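Local coordinates for protein oxidoreductase, iron/ascorbate family (Shewanella oneidensis, PDB 3ON7) that probably uses iron(II) and oxygen to convert 2-oxoglutarate into ethylene, and to oxidise arginine with release of succinate and guanidine, at residues I43-Q48 against S244-L248; I214-L218 against Y269-R273; G162-A168 against N235-K241; E64-G68 against P94-I98. All coordinates share one frame; numbering follows the deposited sequence.

Interaction 1. Residues I43-Q48 against S244-L248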
loop_
_atom_site.group_PDB
_atom_site.type_symbol
_atom_site.label_atom_id
_atom_site.label_comp_id
_atom_site.label_asym_id
_atom_site.label_seq_id
_atom_site.Cartn_x
_atom_site.Cartn_y
_atom_site.Cartn_z
ATOM N N ILE B 43 -13.015 -15.052 26.963
ATOM C CA ILE B 43 -12.403 -14.696 25.694
ATOM C C ILE B 43 -11.372 -15.735 25.228
ATOM O O ILE B 43 -11.403 -16.140 24.062
ATOM C CB ILE B 43 -11.813 -13.260 25.757
ATOM C CG1 ILE B 43 -12.957 -12.242 25.645
ATOM C CG2 ILE B 43 -10.808 -12.987 24.650
ATOM C CD1 ILE B 43 -12.586 -10.867 26.114
ATOM N N TYR B 44 -10.488 -16.179 26.117
ATOM C CA TYR B 44 -9.534 -17.235 25.781
ATOM C C TYR B 44 -10.274 -18.460 25.269
ATOM O O TYR B 44 -9.906 -19.047 24.238
ATOM C CB TYR B 44 -8.716 -17.654 27.000
ATOM C CG TYR B 44 -7.403 -16.935 27.172
ATOM C CD1 TYR B 44 -7.359 -15.564 27.368
ATOM C CD2 TYR B 44 -6.208 -17.627 27.177
ATOM C CE1 TYR B 44 -6.152 -14.901 27.562
ATOM C CE2 TYR B 44 -4.997 -16.965 27.357
ATOM C CZ TYR B 44 -4.979 -15.605 27.547
ATOM O OH TYR B 44 -3.783 -14.940 27.718
ATOM N N THR B 45 -11.346 -18.814 25.974
ATOM C CA THR B 45 -12.116 -20.002 25.653
ATOM C C THR B 45 -12.769 -19.911 24.287
ATOM O O THR B 45 -12.625 -20.821 23.485
ATOM C CB THR B 45 -13.168 -20.319 26.748
ATOM O OG1 THR B 45 -12.487 -20.640 27.968
ATOM C CG2 THR B 45 -14.051 -21.502 26.352
ATOM N N GLU B 46 -13.478 -18.831 23.998
ATOM C CA GLU B 46 -14.242 -18.807 22.756
ATOM C C GLU B 46 -13.382 -18.516 21.525
ATOM O O GLU B 46 -13.743 -18.913 20.412
ATOM C CB GLU B 46 -15.489 -17.911 22.846
ATOM C CG GLU B 46 -15.267 -16.454 23.169
ATOM C CD GLU B 46 -16.566 -15.711 23.480
ATOM O OE1 GLU B 46 -17.621 -16.368 23.636
ATOM O OE2 GLU B 46 -16.531 -14.462 23.556
ATOM N N TRP B 47 -12.230 -17.875 21.716
ATOM C CA TRP B 47 -11.320 -17.649 20.599
ATOM C C TRP B 47 -10.518 -18.897 20.304
ATOM O O TRP B 47 -10.278 -19.226 19.144
ATOM C CB TRP B 47 -10.421 -16.435 20.853
ATOM C CG TRP B 47 -11.168 -15.200 20.541
ATOM C CD1 TRP B 47 -11.939 -14.473 21.383
ATOM C CD2 TRP B 47 -11.265 -14.570 19.268
ATOM N NE1 TRP B 47 -12.502 -13.416 20.722
ATOM C CE2 TRP B 47 -12.092 -13.449 19.420
ATOM C CE3 TRP B 47 -10.722 -14.836 18.019
ATOM C CZ2 TRP B 47 -12.380 -12.595 18.372
ATOM C CZ3 TRP B 47 -11.024 -13.989 16.976
ATOM C CH2 TRP B 47 -11.840 -12.886 17.158
ATOM N N GLN B 48 -10.121 -19.615 21.340
ATOM C CA GLN B 48 -9.561 -20.945 21.131
ATOM C C GLN B 48 -10.500 -21.794 20.272
ATOM O O GLN B 48 -10.084 -22.442 19.303
ATOM C CB GLN B 48 -9.295 -21.645 22.458
ATOM C CG GLN B 48 -8.604 -22.992 22.314
ATOM C CD GLN B 48 -7.248 -22.882 21.647
ATOM O OE1 GLN B 48 -6.280 -22.478 22.267
ATOM N NE2 GLN B 48 -7.180 -23.242 20.373
ATOM N N SER B 244 -1.883 -25.583 22.794
ATOM C CA SER B 244 -2.172 -24.305 22.154
ATOM C C SER B 244 -1.807 -23.172 23.101
ATOM O O SER B 244 -1.855 -23.330 24.326
ATOM C CB SER B 244 -3.658 -24.174 21.835
ATOM O OG SER B 244 -4.035 -24.862 20.654
ATOM N N ARG B 245 -1.436 -22.034 22.539
ATOM C CA ARG B 245 -1.312 -20.807 23.328
ATOM C C ARG B 245 -2.070 -19.678 22.651
ATOM O O ARG B 245 -1.887 -19.417 21.465
ATOM C CB ARG B 245 0.144 -20.400 23.502
ATOM C CG ARG B 245 0.313 -19.179 24.404
ATOM C CD ARG B 245 1.764 -18.875 24.715
ATOM N NE ARG B 245 2.445 -19.988 25.373
ATOM C CZ ARG B 245 3.750 -20.034 25.594
ATOM N NH1 ARG B 245 4.517 -19.019 25.218
ATOM N NH2 ARG B 245 4.298 -21.096 26.181
ATOM N N ILE B 246 -2.928 -19.030 23.420
ATOM C CA ILE B 246 -3.686 -17.860 22.978
ATOM C C ILE B 246 -3.088 -16.688 23.745
ATOM O O ILE B 246 -2.710 -16.846 24.909
ATOM C CB ILE B 246 -5.184 -18.006 23.319
ATOM C CG1 ILE B 246 -5.816 -19.111 22.457
ATOM C CG2 ILE B 246 -5.935 -16.680 23.162
ATOM C CD1 ILE B 246 -6.151 -18.703 21.034
ATOM N N SER B 247 -2.940 -15.547 23.079
ATOM C CA SER B 247 -2.576 -14.289 23.757
ATOM C C SER B 247 -3.258 -13.081 23.095
ATOM O O SER B 247 -3.622 -13.146 21.922
ATOM C CB SER B 247 -1.066 -14.106 23.806
ATOM O OG SER B 247 -0.563 -13.925 22.516
ATOM N N LEU B 248 -3.432 -11.996 23.859
ATOM C CA LEU B 248 -4.299 -10.880 23.465
ATOM C C LEU B 248 -3.620 -9.496 23.551
ATOM O O LEU B 248 -4.159 -8.564 24.128
ATOM C CB LEU B 248 -5.536 -10.881 24.361
ATOM C CG LEU B 248 -6.306 -12.194 24.483
ATOM C CD1 LEU B 248 -7.276 -12.087 25.651
ATOM C CD2 LEU B 248 -7.031 -12.522 23.206
HETATM O O HOH W 1 -3.265 -12.346 26.669
HETATM O O HOH W 2 -1.522 -16.181 27.116
#
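With chi1 at -69°, CG2 of Ile-246 stands anti to its backbone nitrogen and comes over one face of the Tyr-44 ring. The result is a CH-pi contact: CG2 of Ile-246 stands 4.2 Å from the centroid of the Tyr-44 ring, 14° off the normal and offset toward the rim. The two side chains run antiparallel alongside each other, Tyr-44 CD2 passing 4.0 Å from Ile-246 CB. Leu-248 meets the same ring obliquely, its CD1 3.6 Å from Tyr-44 CE1, and that methyl also touches Ile-43 CG2 at 3.8 Å. Helix 37-51 is thus laid against strand 245-252 of the main sheet, which belongs to the double-stranded beta-helix (jelly-roll) core expected of a 2-oxoglutarate oxygenase; the short segments run at 120° to each other. The hydroxyl of Tyr-44 reaches the strand through two waters. One donates to Tyr-44 OH and accepts from Leu-248 N, the other accepts from Tyr-44 OH and donates to Ile-246 O, tying the ring's polar end to the backbone on two sides of Ser-247. A turn of the helix further on, Gln-48 bends at chi2 and brings OE1 to 3.2 Å from Ser-244 CB and 3.4 Å from Ile-246 CG1, packing without a hydrogen bond. Ser-244 OG bonds instead to His-156 on strand 151-157.

Interaction 2. Residues I214-L218 against Y269-R273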
loop_
_atom_site.group_PDB
_atom_site.type_symbol
_atom_site.label_atom_id
_atom_site.label_comp_id
_atom_site.label_asym_id
_atom_site.label_seq_id
_atom_site.Cartn_x
_atom_site.Cartn_y
_atom_site.Cartn_z
ATOM N N ILE B 214 6.240 0.454 27.155
ATOM C CA ILE B 214 6.470 1.651 26.351
ATOM C C ILE B 214 6.789 1.221 24.927
ATOM O O ILE B 214 7.513 0.238 24.737
ATOM C CB ILE B 214 7.723 2.394 26.865
ATOM C CG1 ILE B 214 7.550 2.832 28.317
ATOM C CG2 ILE B 214 8.104 3.618 25.947
ATOM C CD1 ILE B 214 6.385 3.804 28.586
ATOM N N GLY B 215 6.263 1.955 23.946
ATOM C CA GLY B 215 6.581 1.748 22.521
ATOM C C GLY B 215 7.350 2.940 21.940
ATOM O O GLY B 215 7.431 4.009 22.574
ATOM N N ASP B 216 7.925 2.759 20.744
ATOM C CA ASP B 216 8.823 3.766 20.158
ATOM C C ASP B 216 8.248 5.174 20.116
ATOM O O ASP B 216 8.969 6.157 20.319
ATOM C CB ASP B 216 9.228 3.384 18.733
ATOM C CG ASP B 216 10.196 2.239 18.704
ATOM O OD1 ASP B 216 10.686 1.894 19.799
ATOM O OD2 ASP B 216 10.447 1.682 17.607
HETATM N N MSE B 217 6.960 5.283 19.834
HETATM C CA MSE B 217 6.349 6.602 19.765
HETATM C C MSE B 217 6.283 7.356 21.113
HETATM O O MSE B 217 6.362 8.579 21.118
HETATM C CB MSE B 217 4.999 6.530 19.079
HETATM C CG MSE B 217 5.121 6.423 17.562
HETATM SE SE MSE B 217 3.395 6.085 16.801
HETATM C CE MSE B 217 3.939 5.651 14.999
ATOM N N LEU B 218 6.186 6.651 22.237
ATOM C CA LEU B 218 6.256 7.300 23.567
ATOM C C LEU B 218 7.700 7.595 23.973
ATOM O O LEU B 218 7.961 8.590 24.678
ATOM C CB LEU B 218 5.541 6.463 24.664
ATOM C CG LEU B 218 5.383 7.105 26.048
ATOM C CD1 LEU B 218 4.791 8.510 25.959
ATOM C CD2 LEU B 218 4.502 6.226 26.970
ATOM N N TYR B 269 6.434 9.522 11.510
ATOM C CA TYR B 269 7.318 8.568 12.155
ATOM C C TYR B 269 7.154 7.190 11.514
ATOM O O TYR B 269 8.131 6.516 11.222
ATOM C CB TYR B 269 7.024 8.486 13.653
ATOM C CG TYR B 269 8.037 7.684 14.435
ATOM C CD1 TYR B 269 9.200 8.263 14.896
ATOM C CD2 TYR B 269 7.836 6.342 14.696
ATOM C CE1 TYR B 269 10.130 7.528 15.620
ATOM C CE2 TYR B 269 8.761 5.604 15.402
ATOM C CZ TYR B 269 9.909 6.198 15.860
ATOM O OH TYR B 269 10.838 5.455 16.569
ATOM N N LEU B 270 5.915 6.778 11.266
ATOM C CA LEU B 270 5.672 5.494 10.608
ATOM C C LEU B 270 6.234 5.525 9.162
ATOM O O LEU B 270 6.968 4.614 8.748
ATOM C CB LEU B 270 4.199 5.203 10.577
ATOM C CG LEU B 270 3.780 3.864 9.973
ATOM C CD1 LEU B 270 4.365 2.716 10.800
ATOM C CD2 LEU B 270 2.229 3.823 9.941
HETATM N N MSE B 271 5.922 6.589 8.423
HETATM C CA MSE B 271 6.383 6.686 7.049
HETATM C C MSE B 271 7.908 6.518 7.038
HETATM O O MSE B 271 8.451 5.785 6.216
HETATM C CB MSE B 271 5.984 8.022 6.389
HETATM C CG MSE B 271 4.528 8.203 6.003
HETATM SE SE MSE B 271 3.668 6.723 5.049
HETATM C CE MSE B 271 2.911 5.842 6.526
ATOM N N GLU B 272 8.591 7.160 7.979
ATOM C CA GLU B 272 10.044 7.041 8.046
ATOM C C GLU B 272 10.490 5.601 8.289
ATOM O O GLU B 272 11.507 5.148 7.727
ATOM C CB GLU B 272 10.611 7.970 9.106
ATOM C CG GLU B 272 12.123 8.086 9.073
ATOM C CD GLU B 272 12.660 8.596 7.721
ATOM O OE1 GLU B 272 11.957 9.389 7.032
ATOM O OE2 GLU B 272 13.796 8.193 7.361
ATOM N N ARG B 273 9.733 4.875 9.111
ATOM C CA ARG B 273 10.064 3.469 9.400
ATOM C C ARG B 273 9.949 2.637 8.146
ATOM O O ARG B 273 10.840 1.861 7.837
ATOM C CB ARG B 273 9.178 2.884 10.504
ATOM C CG ARG B 273 9.478 1.431 10.844
ATOM C CD ARG B 273 10.878 1.253 11.382
ATOM N NE ARG B 273 11.079 1.977 12.626
ATOM C CZ ARG B 273 10.671 1.541 13.810
ATOM N NH1 ARG B 273 10.033 0.379 13.912
ATOM N NH2 ARG B 273 10.901 2.265 14.898
HETATM O O HOH W 3 11.569 6.245 19.651
HETATM O O HOH W 4 9.554 -0.753 16.598
#
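The guanidinium of Arg-273 meets Asp-216 at its edge: Asp-216 OD2 lies close to the plane, 2.8 Å from Arg-273 NH2, in a salt bridge whose N-H points at the oxygen with an angle of 162°. The carboxylate is turned 70° from the guanidinium, and OD2 is approached on its anti side, away from OD1 and somewhat out of the carboxylate plane. A water, also at the edge of the guanidinium, donates to the same OD2 and accepts from Arg-273 NH1, closing a second, indirect path between the charges. The other oxygen, Asp-216 OD1, is held by Ser-228 OG. Bends at chi2 and chi3 fold the arginine back so that its head can serve this partner. Tyr-269 is met obliquely: Asp-216 CB comes 3.4 Å from Tyr-269 OH, while Met-217, present as selenomethionine, brings CG to 3.9 Å from Tyr-269 CD2. A further water takes Asp-216 O as acceptor and lies at 3.3 Å from Tyr-269 OH. Helix 266-277, near the C-terminus, is in this way pinned by charge and packing to the start of helix 216-221, for which Gly-215 is the N-cap. Asp-216 also shares a backbone hydrogen bond with Asp-176, whose donor atoms, with those of His-174 and His-231, appear to converge on one point, consistent with the HxD...H iron site of the 2-oxoglutarate-dependent oxygenases, probably without its metal in this model.

Interaction 3. Residues G162-A168 against N235-K241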
loop_
_atom_site.group_PDB
_atom_site.type_symbol
_atom_site.label_atom_id
_atom_site.label_comp_id
_atom_site.label_asym_id
_atom_site.label_seq_id
_atom_site.Cartn_x
_atom_site.Cartn_y
_atom_site.Cartn_z
ATOM N N GLY B 162 3.974 -35.124 16.631
ATOM C CA GLY B 162 4.952 -35.956 15.957
ATOM C C GLY B 162 6.389 -35.545 16.232
ATOM O O GLY B 162 6.793 -35.389 17.395
ATOM N N ASP B 163 7.143 -35.351 15.147
ATOM C CA ASP B 163 8.572 -35.021 15.165
ATOM C C ASP B 163 8.839 -33.514 15.059
ATOM O O ASP B 163 9.986 -33.071 15.174
ATOM C CB ASP B 163 9.264 -35.737 13.994
ATOM C CG ASP B 163 8.514 -35.562 12.672
ATOM O OD1 ASP B 163 7.899 -34.493 12.470
ATOM O OD2 ASP B 163 8.527 -36.502 11.848
ATOM N N GLU B 164 7.779 -32.737 14.791
ATOM C CA GLU B 164 7.864 -31.267 14.716
ATOM C C GLU B 164 8.654 -30.689 15.895
ATOM O O GLU B 164 8.318 -30.939 17.055
ATOM C CB GLU B 164 6.469 -30.642 14.730
ATOM C CG GLU B 164 5.680 -30.725 13.435
ATOM C CD GLU B 164 4.358 -29.950 13.523
ATOM O OE1 GLU B 164 3.392 -30.493 14.105
ATOM O OE2 GLU B 164 4.283 -28.802 13.016
ATOM N N GLU B 165 9.701 -29.923 15.592
ATOM C CA GLU B 165 10.556 -29.338 16.620
ATOM C C GLU B 165 10.023 -27.977 17.045
ATOM O O GLU B 165 9.586 -27.174 16.227
ATOM C CB GLU B 165 11.995 -29.184 16.116
HETATM N N MSE B 166 10.060 -27.734 18.343
HETATM C CA MSE B 166 9.790 -26.420 18.899
HETATM C C MSE B 166 11.153 -25.745 19.086
HETATM O O MSE B 166 12.035 -26.295 19.743
HETATM C CB MSE B 166 9.037 -26.573 20.230
HETATM C CG MSE B 166 8.928 -25.342 21.089
HETATM SE SE MSE B 166 7.505 -25.547 22.424
HETATM C CE MSE B 166 6.112 -24.780 21.337
ATOM N N GLY B 167 11.327 -24.572 18.492
ATOM C CA GLY B 167 12.551 -23.805 18.687
ATOM C C GLY B 167 12.657 -23.235 20.089
ATOM O O GLY B 167 11.651 -23.120 20.798
ATOM N N ALA B 168 13.873 -22.861 20.485
ATOM C CA ALA B 168 14.094 -22.200 21.776
ATOM C C ALA B 168 13.427 -20.812 21.856
ATOM O O ALA B 168 13.145 -20.318 22.948
ATOM C CB ALA B 168 15.564 -22.094 22.062
ATOM N N ASN B 235 10.817 -20.381 24.669
ATOM C CA ASN B 235 10.143 -21.625 25.116
ATOM C C ASN B 235 11.081 -22.317 26.087
ATOM O O ASN B 235 11.962 -23.070 25.675
ATOM C CB ASN B 235 9.825 -22.575 23.944
ATOM C CG ASN B 235 8.731 -22.047 23.032
ATOM O OD1 ASN B 235 7.727 -21.539 23.497
ATOM N ND2 ASN B 235 8.935 -22.152 21.723
ATOM N N PRO B 236 10.938 -22.020 27.384
ATOM C CA PRO B 236 11.886 -22.561 28.337
ATOM C C PRO B 236 11.679 -24.057 28.522
ATOM O O PRO B 236 10.651 -24.585 28.127
ATOM C CB PRO B 236 11.592 -21.781 29.624
ATOM C CG PRO B 236 10.222 -21.299 29.492
ATOM C CD PRO B 236 9.960 -21.125 28.025
ATOM N N GLU B 237 12.680 -24.718 29.093
ATOM C CA GLU B 237 12.663 -26.146 29.300
ATOM C C GLU B 237 11.398 -26.498 30.072
ATOM O O GLU B 237 11.080 -25.860 31.061
ATOM C CB GLU B 237 13.940 -26.572 30.044
ATOM C CG GLU B 237 14.052 -28.046 30.380
ATOM C CD GLU B 237 13.991 -28.966 29.166
ATOM O OE1 GLU B 237 14.635 -28.657 28.129
ATOM O OE2 GLU B 237 13.306 -30.014 29.268
ATOM N N GLY B 238 10.640 -27.460 29.565
ATOM C CA GLY B 238 9.360 -27.836 30.168
ATOM C C GLY B 238 8.126 -27.432 29.373
ATOM O O GLY B 238 7.067 -28.024 29.548
ATOM N N THR B 239 8.262 -26.425 28.513
ATOM C CA THR B 239 7.182 -25.999 27.636
ATOM C C THR B 239 6.668 -27.197 26.822
ATOM O O THR B 239 7.439 -27.893 26.169
ATOM C CB THR B 239 7.637 -24.858 26.667
ATOM O OG1 THR B 239 8.173 -23.753 27.414
ATOM C CG2 THR B 239 6.474 -24.374 25.802
ATOM N N ASP B 240 5.363 -27.433 26.888
ATOM C CA ASP B 240 4.757 -28.580 26.238
ATOM C C ASP B 240 4.322 -28.171 24.840
ATOM O O ASP B 240 3.396 -27.388 24.683
ATOM C CB ASP B 240 3.553 -29.048 27.069
ATOM C CG ASP B 240 2.916 -30.337 26.540
ATOM O OD1 ASP B 240 3.177 -30.751 25.396
ATOM O OD2 ASP B 240 2.140 -30.938 27.298
ATOM N N LYS B 241 4.980 -28.716 23.827
ATOM C CA LYS B 241 4.739 -28.305 22.441
ATOM C C LYS B 241 3.325 -28.644 21.937
ATOM O O LYS B 241 2.831 -28.006 21.027
ATOM C CB LYS B 241 5.788 -28.907 21.503
ATOM C CG LYS B 241 5.589 -30.377 21.195
ATOM C CD LYS B 241 6.666 -30.891 20.280
ATOM C CE LYS B 241 6.314 -32.258 19.709
ATOM N NZ LYS B 241 7.275 -32.779 18.682
#
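Met-166, present as selenomethionine, runs at about a right angle across Asn-235 and also across Thr-239. Its CG lies 3.3 Å from Asn-235 ND2 and its SE 3.7 Å from Thr-239 CG2, while Lys-241 CB comes up to the same SE at 3.9 Å. The amide of Asn-235 is held at both ends: ND2 gives a straight bond (169°) to Gly-167 O, which lies nearly in the amide plane, and OD1 takes a bond from Arg-170. Next to it, Asn-235 N bonds to Ala-168 O. Lys-241 puts CG between its backbone N and carbonyl carbon (chi1 76°) and then runs fully extended alongside the other loop. Its NZ ends between two carbonyls, 2.7 Å from Glu-164 O and 2.9 Å from Gly-162 O. With an alanine here, both carbonyls would probably lose their shared donor, and the 162-164 end of the loop would be held less firmly. These two surface loops, which follow strands 151-157 and 231-234, are joined largely by side-chain donors reaching backbone oxygens, so the link depends on Asn-235 and Lys-241 far more than on the acidic side chains nearby.

Interaction 4. Residues E64-G68 against P94-I98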
loop_
_atom_site.group_PDB
_atom_site.type_symbol
_atom_site.label_atom_id
_atom_site.label_comp_id
_atom_site.label_asym_id
_atom_site.label_seq_id
_atom_site.Cartn_x
_atom_site.Cartn_y
_atom_site.Cartn_z
ATOM N N GLU B 64 -7.283 -5.022 1.637
ATOM C CA GLU B 64 -7.057 -3.585 1.690
ATOM C C GLU B 64 -6.628 -3.111 3.057
ATOM O O GLU B 64 -5.605 -2.440 3.177
ATOM C CB GLU B 64 -8.294 -2.791 1.246
ATOM C CG GLU B 64 -7.953 -1.343 0.953
ATOM C CD GLU B 64 -9.142 -0.470 0.668
ATOM O OE1 GLU B 64 -10.289 -0.975 0.606
ATOM O OE2 GLU B 64 -8.906 0.748 0.509
ATOM N N THR B 65 -7.421 -3.457 4.075
ATOM C CA THR B 65 -7.274 -2.904 5.418
ATOM C C THR B 65 -6.729 -3.879 6.486
ATOM O O THR B 65 -6.560 -3.502 7.638
ATOM C CB THR B 65 -8.608 -2.315 5.900
ATOM O OG1 THR B 65 -9.641 -3.300 5.826
ATOM C CG2 THR B 65 -9.013 -1.145 5.014
ATOM N N HIS B 66 -6.438 -5.116 6.106
ATOM C CA HIS B 66 -5.795 -6.081 7.007
ATOM C C HIS B 66 -6.501 -6.283 8.361
ATOM O O HIS B 66 -5.869 -6.507 9.386
ATOM C CB HIS B 66 -4.315 -5.720 7.166
ATOM C CG HIS B 66 -3.547 -5.852 5.888
ATOM N ND1 HIS B 66 -3.258 -4.772 5.082
ATOM C CD2 HIS B 66 -3.059 -6.943 5.245
ATOM C CE1 HIS B 66 -2.610 -5.188 4.004
ATOM N NE2 HIS B 66 -2.492 -6.501 4.067
ATOM N N ASP B 67 -7.830 -6.227 8.338
ATOM C CA ASP B 67 -8.644 -6.643 9.459
ATOM C C ASP B 67 -9.194 -8.040 9.176
ATOM O O ASP B 67 -9.582 -8.346 8.038
ATOM C CB ASP B 67 -9.789 -5.645 9.732
ATOM C CG ASP B 67 -10.757 -5.457 8.542
ATOM O OD1 ASP B 67 -10.284 -5.170 7.417
ATOM O OD2 ASP B 67 -12.002 -5.551 8.745
ATOM N N GLY B 68 -9.222 -8.892 10.202
ATOM C CA GLY B 68 -9.791 -10.245 10.056
ATOM C C GLY B 68 -8.807 -11.349 10.400
ATOM O O GLY B 68 -7.874 -11.140 11.163
ATOM N N PRO B 94 -12.526 -2.010 16.357
ATOM C CA PRO B 94 -13.941 -1.642 16.537
ATOM C C PRO B 94 -14.688 -1.430 15.214
ATOM O O PRO B 94 -15.874 -1.756 15.100
ATOM C CB PRO B 94 -13.855 -0.311 17.283
ATOM C CG PRO B 94 -12.550 -0.355 17.987
ATOM C CD PRO B 94 -11.629 -1.143 17.136
ATOM N N TRP B 95 -13.976 -0.892 14.228
ATOM C CA TRP B 95 -14.514 -0.642 12.899
ATOM C C TRP B 95 -14.462 -1.844 11.957
ATOM O O TRP B 95 -15.049 -1.827 10.871
ATOM C CB TRP B 95 -13.762 0.521 12.239
ATOM C CG TRP B 95 -12.259 0.388 12.210
ATOM C CD1 TRP B 95 -11.384 0.979 13.059
ATOM C CD2 TRP B 95 -11.469 -0.353 11.271
ATOM N NE1 TRP B 95 -10.097 0.669 12.712
ATOM C CE2 TRP B 95 -10.118 -0.156 11.621
ATOM C CE3 TRP B 95 -11.768 -1.153 10.163
ATOM C CZ2 TRP B 95 -9.065 -0.750 10.920
ATOM C CZ3 TRP B 95 -10.719 -1.754 9.466
ATOM C CH2 TRP B 95 -9.380 -1.526 9.839
ATOM N N GLY B 96 -13.765 -2.888 12.359
ATOM C CA GLY B 96 -13.432 -3.949 11.421
ATOM C C GLY B 96 -14.329 -5.165 11.519
ATOM O O GLY B 96 -15.329 -5.177 12.238
ATOM N N ARG B 97 -13.948 -6.208 10.795
ATOM C CA ARG B 97 -14.742 -7.410 10.755
ATOM C C ARG B 97 -14.515 -8.249 11.976
ATOM O O ARG B 97 -13.389 -8.548 12.329
ATOM C CB ARG B 97 -14.397 -8.242 9.547
ATOM C CG ARG B 97 -15.539 -9.156 9.232
ATOM C CD ARG B 97 -15.244 -9.951 8.076
ATOM N NE ARG B 97 -16.254 -10.944 7.833
ATOM C CZ ARG B 97 -16.104 -11.913 6.940
ATOM N NH1 ARG B 97 -14.967 -11.988 6.236
ATOM N NH2 ARG B 97 -17.081 -12.801 6.750
ATOM N N ILE B 98 -15.611 -8.656 12.600
ATOM C CA ILE B 98 -15.584 -9.504 13.786
ATOM C C ILE B 98 -16.736 -10.513 13.660
ATOM O O ILE B 98 -17.832 -10.139 13.279
ATOM C CB ILE B 98 -15.773 -8.671 15.074
ATOM C CG1 ILE B 98 -14.806 -7.482 15.086
ATOM C CG2 ILE B 98 -15.536 -9.542 16.295
ATOM C CD1 ILE B 98 -14.960 -6.585 16.246
#
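Thr-65 opens the contact, its CB 4.1 Å from Trp-95 CH2, while Thr-65 O lies at the edge of the indole, near its plane. Thr-65 OG1 turns back to donate to Asp-67 OD1, on its syn side but well out of the carboxylate plane. Asp-67 itself carries the polar link. Its CG sits between the backbone N and the carbonyl carbon (chi1 60°), sending the carboxylate to the other loop, where Asp-67 OD2 accepts from Arg-97 N at 2.9 Å through its anti lone pair, with an N-H angle of 153°. Asp-67 CG is 3.8 Å from Trp-95 CZ3, approaching obliquely, and Asp-67 OD2 is 3.4 Å from Gly-96 CA, where a CB on Gly-96 would crowd the oxygen. Asn-62 ND2 also donates to Asp-67 OD1, so both oxygens are occupied. Were Asp-67 an alanine, Arg-97 N, Thr-65 OG1 and Asn-62 ND2 would probably be left without their acceptor, and the 94-98 loop could shift. Gly-68, at backbone angles that call for glycine, then starts strand 68-70, bonded to His-91 of strand 88-92. Trp-95 stacks on His-148 of its own chain and on His-148 of the third subunit, another copy of the protein, so the loop braced here also forms part of the tetramer interface. One buried carboxylate, gripped by three donors, thus ties two irregular loops together, its charge probably spread over neutral hydrogen bonds and not matched by the arginine head.

How the interactions relate
Interactions 1 and 2 lie on opposite sides of the chain's centre, their own centres 29 Å apart; strand 245-252 of interaction 1 is followed in sequence by helix 266-277 of interaction 2. Along the chain, interactions 3 and 4 are nested within the loop that 43-48 and 244-248 close, while interaction 2 crosses interactions 1 and 3. Interaction 3 is the outlying surface contact, about 33 Å from both interactions 2 and 4 between centres, yet it touches interaction 1 where Arg-245 packs on Thr-239. Interactions 2 and 4 both reach the second subunit. Interaction 1 joins the N-terminal region to the jelly-roll core, and interaction 4 braces that region's loops.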